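PDB 2WNK: sporozoite-specific SAG protein from Toxoplasma gondii, which is a SAG2-related surface antigen of the sporozoite stage, built of two SRS domains and probably displayed on the parasite membrane. Local coordinates for residues 48-52 and 53-57. Residues are numbered along the deposited sequence; the frame is centred on the assembly and turned at random.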
ATOM      1  N   CYS A  48      -8.597   8.902  16.998  1.00 13.21           N
ATOM      2  CA  CYS A  48      -8.931   7.998  18.129  1.00 13.48           C
ATOM      3  C   CYS A  48      -8.137   6.704  18.006  1.00 12.66           C
ATOM      4  O   CYS A  48      -7.745   6.301  16.904  1.00 13.31           O
ATOM      5  CB  CYS A  48     -10.421   7.738  18.196  1.00 14.00           C
ATOM      6  SG  CYS A  48     -11.256   9.273  18.513  1.00 15.33           S
ATOM      7  N   THR A  49      -7.863   6.077  19.148  1.00 12.78           N
ATOM      8  CA  THR A  49      -7.113   4.845  19.146  1.00 12.13           C
ATOM      9  C   THR A  49      -7.952   3.685  19.676  1.00 12.11           C
ATOM     10  O   THR A  49      -7.469   2.571  19.823  1.00 11.78           O
ATOM     11  CB  THR A  49      -5.800   4.993  19.965  1.00 13.18           C
ATOM     12  OG1 THR A  49      -6.152   5.480  21.282  1.00 13.83           O
ATOM     13  CG2 THR A  49      -4.853   5.960  19.213  1.00 14.44           C
ATOM     14  N   THR A  50      -9.220   3.976  19.952  1.00 11.49           N
ATOM     15  CA  THR A  50     -10.248   2.975  20.187  1.00 11.88           C
ATOM     16  C   THR A  50     -11.497   3.392  19.396  1.00 11.70           C
ATOM     17  O   THR A  50     -11.677   4.575  19.047  1.00 11.91           O
ATOM     18  CB  THR A  50     -10.651   2.887  21.646  1.00 12.84           C
ATOM     19  OG1 THR A  50     -11.019   4.202  22.064  1.00 11.33           O
ATOM     20  CG2 THR A  50      -9.487   2.316  22.507  1.00 11.59           C
ATOM     21  N   ALA A  51     -12.356   2.424  19.105  1.00 10.95           N
ATOM     22  CA  ALA A  51     -13.500   2.667  18.222  1.00 12.70           C
ATOM     23  C   ALA A  51     -14.548   3.651  18.795  1.00 12.50           C
ATOM     24  O   ALA A  51     -15.361   4.218  18.043  1.00 12.24           O
ATOM     25  CB  ALA A  51     -14.150   1.348  17.826  1.00 12.83           C
ATOM     26  N   ASP A  52     -14.546   3.843  20.125  1.00 11.24           N
ATOM     27  CA  ASP A  52     -15.461   4.821  20.781  1.00 11.98           C
ATOM     28  C   ASP A  52     -14.766   6.091  21.225  1.00 11.24           C
ATOM     29  O   ASP A  52     -15.344   6.863  21.953  1.00 10.86           O
ATOM     30  CB  ASP A  52     -16.190   4.201  21.968  1.00 10.46           C
ATOM     31  CG  ASP A  52     -15.258   3.825  23.119  1.00  9.34           C
ATOM     32  OD1 ASP A  52     -14.019   3.806  22.912  1.00 11.04           O
ATOM     33  OD2 ASP A  52     -15.786   3.467  24.174  1.00 10.86           O
ATOM     34  N   CYS A  53     -13.534   6.302  20.734  1.00 11.99           N
ATOM     35  CA  CYS A  53     -12.792   7.508  21.035  1.00 12.80           C
ATOM     36  C   CYS A  53     -12.571   7.664  22.541  1.00 12.34           C
ATOM     37  O   CYS A  53     -12.364   8.781  23.043  1.00 12.47           O
ATOM     38  CB  CYS A  53     -13.492   8.715  20.439  1.00 13.33           C
ATOM     39  SG  CYS A  53     -13.233   8.792  18.650  1.00 15.44           S
ATOM     40  N   SER A  54     -12.588   6.557  23.280  1.00 11.65           N
ATOM     41  CA  SER A  54     -12.223   6.623  24.702  1.00 12.15           C
ATOM     42  C   SER A  54     -10.756   7.129  24.871  1.00 12.35           C
ATOM     43  O   SER A  54     -10.412   7.736  25.893  1.00 13.31           O
ATOM     44  CB  SER A  54     -12.380   5.247  25.370  1.00 12.47           C
ATOM     45  OG  SER A  54     -11.400   4.356  24.846  1.00 11.26           O
ATOM     46  N   ASN A  55      -9.903   6.826  23.891  1.00 12.42           N
ATOM     47  CA  ASN A  55      -8.493   7.234  23.872  1.00 12.95           C
ATOM     48  C   ASN A  55      -8.200   7.943  22.541  1.00 13.65           C
ATOM     49  O   ASN A  55      -8.722   7.526  21.502  1.00 13.73           O
ATOM     50  CB  ASN A  55      -7.596   6.002  24.018  1.00 12.24           C
ATOM     51  CG  ASN A  55      -7.634   5.431  25.415  1.00 14.98           C
ATOM     52  OD1 ASN A  55      -8.645   4.845  25.815  1.00 15.64           O
ATOM     53  ND2 ASN A  55      -6.529   5.551  26.154  1.00 11.98           N
ATOM     54  N   GLU A  56      -7.363   8.979  22.585  1.00 14.54           N
ATOM     55  CA  GLU A  56      -6.940   9.711  21.389  1.00 16.13           C
ATOM     56  C   GLU A  56      -5.458   9.960  21.423  1.00 17.34           C
ATOM     57  O   GLU A  56      -4.841  10.032  22.496  1.00 18.01           O
ATOM     58  CB  GLU A  56      -7.559  11.102  21.354  1.00 17.13           C
ATOM     59  CG  GLU A  56      -9.019  11.163  21.367  1.00 21.44           C
ATOM     60  CD  GLU A  56      -9.485  12.612  21.454  1.00 25.64           C
ATOM     61  OE1 GLU A  56      -8.614  13.520  21.450  1.00 27.19           O
ATOM     62  OE2 GLU A  56     -10.705  12.829  21.493  1.00 27.23           O
ATOM     63  N   ALA A  57      -4.896  10.190  20.251  1.00 17.12           N
ATOM     64  CA  ALA A  57      -3.481  10.556  20.168  1.00 17.06           C
ATOM     65  C   ALA A  57      -3.286  11.527  19.004  1.00 17.10           C
ATOM     66  O   ALA A  57      -4.116  11.584  18.110  1.00 16.75           O
ATOM     67  CB  ALA A  57      -2.674   9.317  19.919  1.00 18.08           C
TER
HETATM   68  O   HOH W   1      -4.440   6.844  22.583  1.00 16.16           O
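Cys-48 and Cys-53 are joined by a disulfide, SG to SG 2.0 Å with a torsion of 99° about the S-S bond, which ties the end of strand 46-48 to the last residue of the turn, inside the loop leading to strand 56-58. Thr-50 to Cys-53 form this type I beta turn, closed by Cys-53 N donating to Thr-50 O at 3.0 Å. Near the strand ends Thr-49 N reaches Asn-55 O at 2.9 Å, nearly straight at 169°, although it comes from above the carbonyl plane. The same oxygen may take a weak second bond from Thr-49 OG1, but a water unusually close to Thr-49 OG1, at 2.5 Å with the direction open, may compete for that proton; this water also donates weakly to Glu-56 O.

A polar cluster lies over the turn. Asp-52 OD1 accepts Ser-54 N at 3.1 Å, met well out of the carboxylate plane. A chi1 of 54° turns Thr-50 OG1 back over its own main chain, 2.8 Å from Ser-54 OG and 3.1 Å from Asp-52 OD1, and its proton could serve either. Ser-54 OG gives its proton to Asn-55 OD1, in the carbonyl plane on a lone pair.

Cys-48 and Glu-56 form a non-hydrogen-bonded antiparallel pair; Glu-56 OE1 salt-bridges Lys-46. This two-stranded hairpin of the first SRS domain lays its disulfide against strand 94-101 of the four-stranded mixed sheet, Cys-53 on Leu-99 and Cys-48 on Phe-97, with a Cys-48 to Phe-97 backbone hydrogen bond.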